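Local coordinates for protein dextranase (Pseudarthrobacter oxydans, PDB 6NZS) that hydrolyses internal alpha-1,6-glucosidic linkages in dextran, as a member of glycoside hydrolase family 49, at residues A[201-206]-A[253-258]; A[326-331]-A[352-357]; A[377-382]-A[398-403]. All coordinates share one frame; numbering follows the deposited sequence.

Interaction 1 of 3, residues A[201-206]-A[253-258]; sequences RLVPTE and WVYLAP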
loop_
_atom_site.group_PDB
_atom_site.type_symbol
_atom_site.label_atom_id
_atom_site.label_comp_id
_atom_site.label_asym_id
_atom_site.label_seq_id
_atom_site.Cartn_x
_atom_site.Cartn_y
_atom_site.Cartn_z
ATOM N N ARG A 201 8.137 4.294 23.853
ATOM C CA ARG A 201 8.784 4.694 22.612
ATOM C C ARG A 201 7.807 5.369 21.658
ATOM O O ARG A 201 8.198 6.277 20.917
ATOM C CB ARG A 201 9.407 3.469 21.927
ATOM C CG ARG A 201 10.132 3.783 20.621
ATOM C CD ARG A 201 10.876 2.582 20.056
ATOM N NE ARG A 201 9.969 1.504 19.666
ATOM C CZ ARG A 201 9.471 1.339 18.440
ATOM N NH1 ARG A 201 9.786 2.179 17.468
ATOM N NH2 ARG A 201 8.656 0.321 18.190
ATOM N N LEU A 202 6.543 4.939 21.664
ATOM C CA LEU A 202 5.603 5.271 20.597
ATOM C C LEU A 202 4.515 6.254 20.999
ATOM O O LEU A 202 3.801 6.752 20.118
ATOM C CB LEU A 202 4.946 3.988 20.061
ATOM C CG LEU A 202 5.945 3.007 19.448
ATOM C CD1 LEU A 202 5.275 1.653 19.219
ATOM C CD2 LEU A 202 6.501 3.546 18.149
ATOM N N VAL A 203 4.358 6.548 22.286
ATOM C CA VAL A 203 3.334 7.479 22.753
ATOM C C VAL A 203 4.004 8.531 23.625
ATOM O O VAL A 203 4.495 8.205 24.715
ATOM C CB VAL A 203 2.230 6.758 23.543
ATOM C CG1 VAL A 203 1.176 7.764 24.009
ATOM C CG2 VAL A 203 1.585 5.657 22.695
ATOM N N PRO A 204 4.021 9.796 23.216
ATOM C CA PRO A 204 4.736 10.804 24.004
ATOM C C PRO A 204 3.998 11.143 25.286
ATOM O O PRO A 204 2.771 11.044 25.382
ATOM C CB PRO A 204 4.805 12.013 23.062
ATOM C CG PRO A 204 3.716 11.829 22.080
ATOM C CD PRO A 204 3.374 10.363 22.019
ATOM N N THR A 205 4.778 11.504 26.298
ATOM C CA THR A 205 4.266 12.117 27.514
ATOM C C THR A 205 4.969 13.452 27.702
ATOM O O THR A 205 5.887 13.806 26.960
ATOM C CB THR A 205 4.506 11.233 28.745
ATOM O OG1 THR A 205 5.887 11.305 29.114
ATOM C CG2 THR A 205 4.131 9.787 28.467
ATOM N N GLU A 206 4.532 14.190 28.724
ATOM C CA GLU A 206 5.169 15.461 29.047
ATOM C C GLU A 206 6.642 15.297 29.399
ATOM O O GLU A 206 7.387 16.282 29.370
ATOM C CB GLU A 206 4.430 16.146 30.197
ATOM C CG GLU A 206 3.000 16.563 29.867
ATOM C CD GLU A 206 2.931 17.827 29.026
ATOM O OE1 GLU A 206 1.868 18.085 28.416
ATOM O OE2 GLU A 206 3.941 18.562 28.970
ATOM N N TRP A 253 8.699 15.032 16.709
ATOM C CA TRP A 253 7.696 13.988 16.887
ATOM C C TRP A 253 6.328 14.558 16.552
ATOM O O TRP A 253 5.940 15.596 17.096
ATOM C CB TRP A 253 7.724 13.531 18.349
ATOM C CG TRP A 253 7.056 12.218 18.677
ATOM C CD1 TRP A 253 6.100 11.551 17.952
ATOM C CD2 TRP A 253 7.302 11.427 19.840
ATOM N NE1 TRP A 253 5.750 10.386 18.600
ATOM C CE2 TRP A 253 6.477 10.288 19.760
ATOM C CE3 TRP A 253 8.159 11.566 20.938
ATOM C CZ2 TRP A 253 6.479 9.297 20.742
ATOM C CZ3 TRP A 253 8.154 10.589 21.913
ATOM C CH2 TRP A 253 7.324 9.465 21.809
ATOM N N VAL A 254 5.600 13.880 15.662
ATOM C CA VAL A 254 4.182 14.135 15.431
ATOM C C VAL A 254 3.425 12.890 15.872
ATOM O O VAL A 254 3.751 11.776 15.439
ATOM C CB VAL A 254 3.900 14.466 13.955
ATOM C CG1 VAL A 254 2.396 14.461 13.692
ATOM C CG2 VAL A 254 4.516 15.818 13.600
ATOM N N TYR A 255 2.447 13.068 16.756
ATOM C CA TYR A 255 1.687 11.962 17.321
ATOM C C TYR A 255 0.216 12.142 16.977
ATOM O O TYR A 255 -0.366 13.198 17.246
ATOM C CB TYR A 255 1.863 11.891 18.848
ATOM C CG TYR A 255 1.048 10.779 19.459
ATOM C CD1 TYR A 255 1.384 9.449 19.242
ATOM C CD2 TYR A 255 -0.073 11.054 20.221
ATOM C CE1 TYR A 255 0.627 8.420 19.773
ATOM C CE2 TYR A 255 -0.838 10.026 20.769
ATOM C CZ TYR A 255 -0.487 8.712 20.532
ATOM O OH TYR A 255 -1.248 7.689 21.061
ATOM N N LEU A 256 -0.381 11.112 16.385
ATOM C CA LEU A 256 -1.806 11.090 16.058
ATOM C C LEU A 256 -2.452 10.056 16.971
ATOM O O LEU A 256 -2.270 8.852 16.777
ATOM C CB LEU A 256 -2.037 10.712 14.593
ATOM C CG LEU A 256 -1.262 11.469 13.513
ATOM C CD1 LEU A 256 -1.734 11.024 12.135
ATOM C CD2 LEU A 256 -1.429 12.963 13.660
ATOM N N ALA A 257 -3.200 10.517 17.963
ATOM C CA ALA A 257 -3.810 9.601 18.906
ATOM C C ALA A 257 -4.819 8.712 18.191
ATOM O O ALA A 257 -5.366 9.085 17.147
ATOM C CB ALA A 257 -4.533 10.386 19.998
ATOM N N PRO A 258 -5.095 7.527 18.737
ATOM C CA PRO A 258 -6.238 6.757 18.236
ATOM C C PRO A 258 -7.486 7.610 18.378
ATOM O O PRO A 258 -7.760 8.162 19.445
ATOM C CB PRO A 258 -6.283 5.532 19.159
ATOM C CG PRO A 258 -5.517 5.935 20.373
ATOM C CD PRO A 258 -4.480 6.913 19.929
#
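P204 wedges its ring between the side chains of W253 and Y255, two aromatic residues on the same face of a strand in the parallel beta-helix of this enzyme. CB of P204 stands 3.7 Å from the centroid of the W253 six-membered ring, only 8° off its normal, while CD of P204 makes a second CH-pi contact over a face of Y255, 3.8 Å from that ring's centroid. Both aromatic chains hold CG opposite the backbone N (chi1 -164° in W253, 178° in Y255), which swings the rings out towards the proline. V203 borders the phenol, its CG1 3.8 Å from Y255 OH. At the indole edge, L202 C lies in the ring plane, 3.6 Å from CZ2 of W253. Further out, T279 OG1 is hydrogen-bonded to both W253 NE1 and L202 O, pinning the indole and the end of helix 196-202 to one hydroxyl. A leucine in place of W253 would probably leave P204 CB without its aromatic face and T279 without one of its mates. K277 makes a cation-pi contact with the indole, and its NZ bonds R201 O, which sits 3.4 Å from W253 CH2.

Interaction 2 of 3, residues A[326-331]-A[352-357]; sequences KLDLQG and HMNVEN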
loop_
_atom_site.group_PDB
_atom_site.type_symbol
_atom_site.label_atom_id
_atom_site.label_comp_id
_atom_site.label_asym_id
_atom_site.label_seq_id
_atom_site.Cartn_x
_atom_site.Cartn_y
_atom_site.Cartn_z
ATOM N N LYS A 326 17.564 8.468 12.430
ATOM C CA LYS A 326 16.561 7.417 12.495
ATOM C C LYS A 326 15.172 8.029 12.457
ATOM O O LYS A 326 14.955 9.149 12.926
ATOM C CB LYS A 326 16.701 6.601 13.777
ATOM C CG LYS A 326 18.038 5.882 13.899
ATOM C CD LYS A 326 18.185 5.244 15.269
ATOM C CE LYS A 326 17.877 3.764 15.225
ATOM N NZ LYS A 326 18.869 2.974 16.007
ATOM N N LEU A 327 14.231 7.280 11.883
ATOM C CA LEU A 327 12.815 7.625 11.919
ATOM C C LEU A 327 12.043 6.398 12.371
ATOM O O LEU A 327 12.221 5.322 11.797
ATOM C CB LEU A 327 12.311 8.024 10.529
ATOM C CG LEU A 327 10.788 8.017 10.346
ATOM C CD1 LEU A 327 10.159 9.145 11.154
ATOM C CD2 LEU A 327 10.420 8.154 8.879
ATOM N N ASP A 328 11.219 6.549 13.409
ATOM C CA ASP A 328 10.197 5.563 13.746
ATOM C C ASP A 328 8.898 6.045 13.121
ATOM O O ASP A 328 8.440 7.153 13.414
ATOM C CB ASP A 328 10.003 5.445 15.259
ATOM C CG ASP A 328 11.179 4.802 15.964
ATOM O OD1 ASP A 328 12.134 4.380 15.278
ATOM O OD2 ASP A 328 11.145 4.736 17.218
ATOM N N LEU A 329 8.311 5.218 12.262
ATOM C CA LEU A 329 7.049 5.530 11.600
ATOM C C LEU A 329 6.115 4.395 11.994
ATOM O O LEU A 329 6.311 3.258 11.559
ATOM C CB LEU A 329 7.251 5.589 10.085
ATOM C CG LEU A 329 5.991 5.718 9.221
ATOM C CD1 LEU A 329 5.216 6.986 9.557
ATOM C CD2 LEU A 329 6.369 5.700 7.737
ATOM N N GLN A 330 5.130 4.687 12.836
ATOM C CA GLN A 330 4.339 3.627 13.452
ATOM C C GLN A 330 2.880 4.035 13.513
ATOM O O GLN A 330 2.555 5.211 13.712
ATOM C CB GLN A 330 4.846 3.342 14.883
ATOM C CG GLN A 330 4.125 2.215 15.651
ATOM C CD GLN A 330 2.865 2.690 16.351
ATOM O OE1 GLN A 330 2.658 3.896 16.541
ATOM N NE2 GLN A 330 2.008 1.744 16.732
ATOM N N GLY A 331 1.996 3.043 13.352
ATOM C CA GLY A 331 0.613 3.184 13.769
ATOM C C GLY A 331 -0.316 3.857 12.780
ATOM O O GLY A 331 -1.453 3.416 12.595
ATOM N N HIS A 352 17.661 5.951 8.633
ATOM C CA HIS A 352 17.308 4.561 8.893
ATOM C C HIS A 352 15.911 4.477 9.482
ATOM O O HIS A 352 15.659 4.988 10.579
ATOM C CB HIS A 352 18.358 3.932 9.804
ATOM C CG HIS A 352 19.749 4.129 9.290
ATOM N ND1 HIS A 352 20.162 3.642 8.068
ATOM C CD2 HIS A 352 20.806 4.806 9.801
ATOM C CE1 HIS A 352 21.420 3.993 7.858
ATOM N NE2 HIS A 352 21.834 4.700 8.894
ATOM N N MET A 353 15.012 3.813 8.759
ATOM C CA MET A 353 13.594 3.813 9.093
ATOM C C MET A 353 13.200 2.535 9.814
ATOM O O MET A 353 13.665 1.441 9.480
ATOM C CB MET A 353 12.761 3.951 7.820
ATOM C CG MET A 353 13.066 5.229 7.066
ATOM S SD MET A 353 12.472 5.189 5.373
ATOM C CE MET A 353 10.764 4.703 5.649
ATOM N N ASN A 354 12.326 2.681 10.803
ATOM C CA ASN A 354 11.735 1.558 11.524
ATOM C C ASN A 354 10.228 1.753 11.408
ATOM O O ASN A 354 9.640 2.542 12.156
ATOM C CB ASN A 354 12.206 1.555 12.983
ATOM C CG ASN A 354 11.602 0.434 13.797
ATOM O OD1 ASN A 354 10.991 -0.481 13.259
ATOM N ND2 ASN A 354 11.760 0.512 15.114
ATOM N N VAL A 355 9.613 1.035 10.466
ATOM C CA VAL A 355 8.214 1.223 10.101
ATOM C C VAL A 355 7.423 0.032 10.620
ATOM O O VAL A 355 7.791 -1.119 10.363
ATOM C CB VAL A 355 8.057 1.336 8.575
ATOM C CG1 VAL A 355 6.603 1.628 8.218
ATOM C CG2 VAL A 355 8.969 2.423 8.010
ATOM N N GLU A 356 6.327 0.291 11.328
ATOM C CA GLU A 356 5.502 -0.835 11.752
ATOM C C GLU A 356 4.063 -0.406 11.971
ATOM O O GLU A 356 3.787 0.717 12.404
ATOM C CB GLU A 356 6.038 -1.519 13.005
ATOM C CG GLU A 356 6.061 -0.660 14.206
ATOM C CD GLU A 356 7.196 -1.054 15.135
ATOM O OE1 GLU A 356 7.463 -2.262 15.298
ATOM O OE2 GLU A 356 7.828 -0.152 15.684
ATOM N N ASN A 357 3.146 -1.325 11.667
ATOM C CA ASN A 357 1.727 -1.122 11.942
ATOM C C ASN A 357 1.221 0.151 11.280
ATOM O O ASN A 357 0.480 0.938 11.876
ATOM C CB ASN A 357 1.427 -1.203 13.433
ATOM C CG ASN A 357 1.702 -2.588 13.965
ATOM O OD1 ASN A 357 2.848 -2.941 14.247
ATOM N ND2 ASN A 357 0.662 -3.413 14.024
HETATM O O HOH W 1 13.544 2.394 16.501
#
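The carbonyl oxygen of L327 takes the backbone N-H of N354 at 2.8 Å, the shortest backbone bond of this pairing, and the CA of M353 adds a CA-H...O contact to the same oxygen. E356 O is held likewise, by G331 N at 3.1 Å and by the CA of Q330. With the bonds L327 N to H352 O, L329 N to N354 O and E356 N to L329 O, they join two parallel strands residue for residue, their axes 14° apart.

On the outward face the polar groups are pinned in place. Water 1 donates to D328 OD1 at 2.7 Å and accepts from N354 ND2 at 2.9 Å, bridging a carboxylate and an amide whose planes stand 85° apart. D328 OD2 and E356 OE2, 6.1 Å from each other, are both salt-bridged to R201, which probably offsets their like charges. In E356, chi1 of 63° wedges CG between the backbone N and carbonyl carbon; this places it 3.8 Å from Q330 CG, and the chain then runs on extended to the carboxylate. The Q330 amide oxygen is bonded to G280 N.

On the inward face L329 and V355 lie side by side, CD2 of L329 4.1 Å from CG1 of V355, both against I371, L329 also against F342. L327 and M353 touch more loosely, CD2 of L327 4.3 Å from CG of M353. Where the strands end, G331 and N357 both adopt positive phi, and K359 NZ bonds the carbonyl oxygens of both. Such in-register stacking of residues of similar character, apolar inside and polar outside, with a corner at the same place in each coil, is characteristic of the parallel beta-helix.

Interaction 3 of 3, residues A[377-382]-A[398-403]; sequences STMKNT and VTIDNT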
loop_
_atom_site.group_PDB
_atom_site.type_symbol
_atom_site.label_atom_id
_atom_site.label_comp_id
_atom_site.label_asym_id
_atom_site.label_seq_id
_atom_site.Cartn_x
_atom_site.Cartn_y
_atom_site.Cartn_z
ATOM N N SER A 377 16.911 -0.076 6.689
ATOM C CA SER A 377 15.588 0.131 7.254
ATOM C C SER A 377 14.865 -1.201 7.374
ATOM O O SER A 377 15.189 -2.174 6.685
ATOM C CB SER A 377 14.743 1.060 6.379
ATOM O OG SER A 377 15.293 2.360 6.306
ATOM N N THR A 378 13.880 -1.232 8.272
ATOM C CA THR A 378 13.006 -2.380 8.450
ATOM C C THR A 378 11.557 -1.914 8.442
ATOM O O THR A 378 11.237 -0.808 8.884
ATOM C CB THR A 378 13.279 -3.079 9.775
ATOM O OG1 THR A 378 13.017 -2.171 10.850
ATOM C CG2 THR A 378 14.726 -3.527 9.858
ATOM N N MET A 379 10.687 -2.763 7.904
ATOM C CA MET A 379 9.249 -2.539 7.949
ATOM C C MET A 379 8.556 -3.846 8.288
ATOM O O MET A 379 8.899 -4.894 7.736
ATOM C CB MET A 379 8.713 -2.014 6.613
ATOM C CG MET A 379 7.208 -1.782 6.618
ATOM S SD MET A 379 6.654 -0.805 5.215
ATOM C CE MET A 379 6.683 -2.033 3.894
ATOM N N LYS A 380 7.582 -3.789 9.197
ATOM C CA LYS A 380 6.807 -4.978 9.515
ATOM C C LYS A 380 5.357 -4.620 9.795
ATOM O O LYS A 380 5.055 -3.547 10.325
ATOM C CB LYS A 380 7.400 -5.762 10.692
ATOM C CG LYS A 380 7.503 -4.997 11.980
ATOM C CD LYS A 380 8.245 -5.831 13.021
ATOM C CE LYS A 380 8.300 -5.131 14.366
ATOM N NZ LYS A 380 8.398 -6.107 15.489
ATOM N N ASN A 381 4.467 -5.551 9.443
ATOM C CA ASN A 381 3.078 -5.519 9.894
ATOM C C ASN A 381 2.324 -4.331 9.309
ATOM O O ASN A 381 1.895 -3.442 10.049
ATOM C CB ASN A 381 3.006 -5.507 11.431
ATOM C CG ASN A 381 3.877 -6.580 12.072
ATOM O OD1 ASN A 381 4.054 -7.665 11.524
ATOM N ND2 ASN A 381 4.414 -6.281 13.258
ATOM N N THR A 382 2.138 -4.314 7.990
ATOM C CA THR A 382 1.599 -3.151 7.301
ATOM C C THR A 382 0.510 -3.565 6.319
ATOM O O THR A 382 0.375 -4.742 5.961
ATOM C CB THR A 382 2.689 -2.404 6.524
ATOM O OG1 THR A 382 3.255 -3.288 5.549
ATOM C CG2 THR A 382 3.790 -1.905 7.444
ATOM N N VAL A 398 17.653 -3.574 3.396
ATOM C CA VAL A 398 16.245 -3.320 3.672
ATOM C C VAL A 398 15.578 -4.653 3.968
ATOM O O VAL A 398 15.802 -5.636 3.248
ATOM C CB VAL A 398 15.562 -2.582 2.505
ATOM C CG1 VAL A 398 14.033 -2.600 2.664
ATOM C CG2 VAL A 398 16.081 -1.143 2.401
ATOM N N THR A 399 14.769 -4.687 5.026
ATOM C CA THR A 399 14.058 -5.894 5.432
ATOM C C THR A 399 12.586 -5.565 5.628
ATOM O O THR A 399 12.257 -4.615 6.340
ATOM C CB THR A 399 14.655 -6.458 6.726
ATOM O OG1 THR A 399 16.054 -6.709 6.517
ATOM C CG2 THR A 399 13.974 -7.759 7.118
ATOM N N ILE A 400 11.707 -6.340 4.986
ATOM C CA ILE A 400 10.258 -6.164 5.089
ATOM C C ILE A 400 9.635 -7.499 5.466
ATOM O O ILE A 400 9.983 -8.532 4.885
ATOM C CB ILE A 400 9.659 -5.686 3.750
ATOM C CG1 ILE A 400 10.261 -4.352 3.321
ATOM C CG2 ILE A 400 8.137 -5.578 3.853
ATOM C CD1 ILE A 400 9.785 -3.877 1.954
ATOM N N ASP A 401 8.688 -7.480 6.409
ATOM C CA ASP A 401 7.924 -8.675 6.743
ATOM C C ASP A 401 6.453 -8.335 6.941
ATOM O O ASP A 401 6.119 -7.287 7.506
ATOM C CB ASP A 401 8.442 -9.371 8.013
ATOM C CG ASP A 401 7.701 -10.658 8.297
ATOM O OD1 ASP A 401 7.719 -11.555 7.434
ATOM O OD2 ASP A 401 7.078 -10.775 9.366
ATOM N N ASN A 402 5.580 -9.247 6.507
ATOM C CA ASN A 402 4.163 -9.213 6.865
ATOM C C ASN A 402 3.447 -7.999 6.279
ATOM O O ASN A 402 2.931 -7.146 7.017
ATOM C CB ASN A 402 3.981 -9.303 8.387
ATOM C CG ASN A 402 2.545 -9.538 8.786
ATOM O OD1 ASN A 402 1.743 -10.054 7.993
ATOM N ND2 ASN A 402 2.204 -9.163 10.014
ATOM N N THR A 403 3.388 -7.942 4.954
ATOM C CA THR A 403 2.747 -6.854 4.218
ATOM C C THR A 403 1.516 -7.402 3.516
ATOM O O THR A 403 1.626 -8.336 2.712
ATOM C CB THR A 403 3.680 -6.284 3.150
ATOM O OG1 THR A 403 5.003 -6.085 3.676
ATOM C CG2 THR A 403 3.162 -4.948 2.644
HETATM O O HOH W 2 17.332 -4.232 7.328
HETATM O O HOH W 3 6.534 -9.149 11.470
HETATM O O HOH W 4 5.440 -4.856 6.077
#
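N381 and N402 join amides at a corner of two successive coils: N402 ND2 donates to N381 OD1 at 2.8 Å, the N-H...O angle a nearly straight 168°. The acceptor lies in the amide plane of N402, but the donor is tilted out of the plane of the N381 side-chain carbonyl, and the two amides stand 73° apart. Water 3 gives N381 OD1 a second donor and donates also to D401 OD2 at 2.7 Å, while D401 OD1 is held by T429 OG1 and N430 ND2. With chi1 at -49°, N381 sets CG beside its own backbone N, bringing OD1 towards the neighbouring coil.

The backbone is equally well served. D401 O accepts from N381 N at 3.1 Å and from water 4, which is also bonded to the hydroxyls of T382 and T403; N402 O accepts from T382 N. Mid-strand, M379 N donates to T399 O and D401 N to M379 O. At the other end S377 O receives T399 N at 3.0 Å as well as water 2, itself bonded to T399 OG1. S377 OG is bonded to Y374 O just before it in the chain and to M353 N of the preceding coil.

The inward-facing M379 and I400 run alongside each other, CE of M379 3.8 Å from CG2 of I400. Past the corner T382 and T403 lie side by side, with T382 OG1 3.3 Å from T403 CG2.

Both asparagines take left-handed backbone angles, and N381 touches N357 of the preceding coil. Asparagines stacked in this conformation at the sharp bend between two sheets are a recurring feature of right-handed parallel beta-helices of the pectate-lyase type.

From the N terminus, interaction 1 comes first, bringing the end of helix 196-202 and the loop after it onto strand 253-256, with 46 residues between its segments. Interaction 2 then closes a loop with 20 residues between its segments and interaction 3 one with 15, so the three follow in series and none nests or crosses. Strand 275-279 lies between the strand of interaction 1 and the first strand of interaction 2, yet L202 reaches past it to pack on Q330. Interactions 2 and 3 adjoin directly through strands 351-361 and 377-380, where V355 O probably accepts from K380 N. Together they tie helix 196-202 and the early coils of the beta-helix to its middle coils.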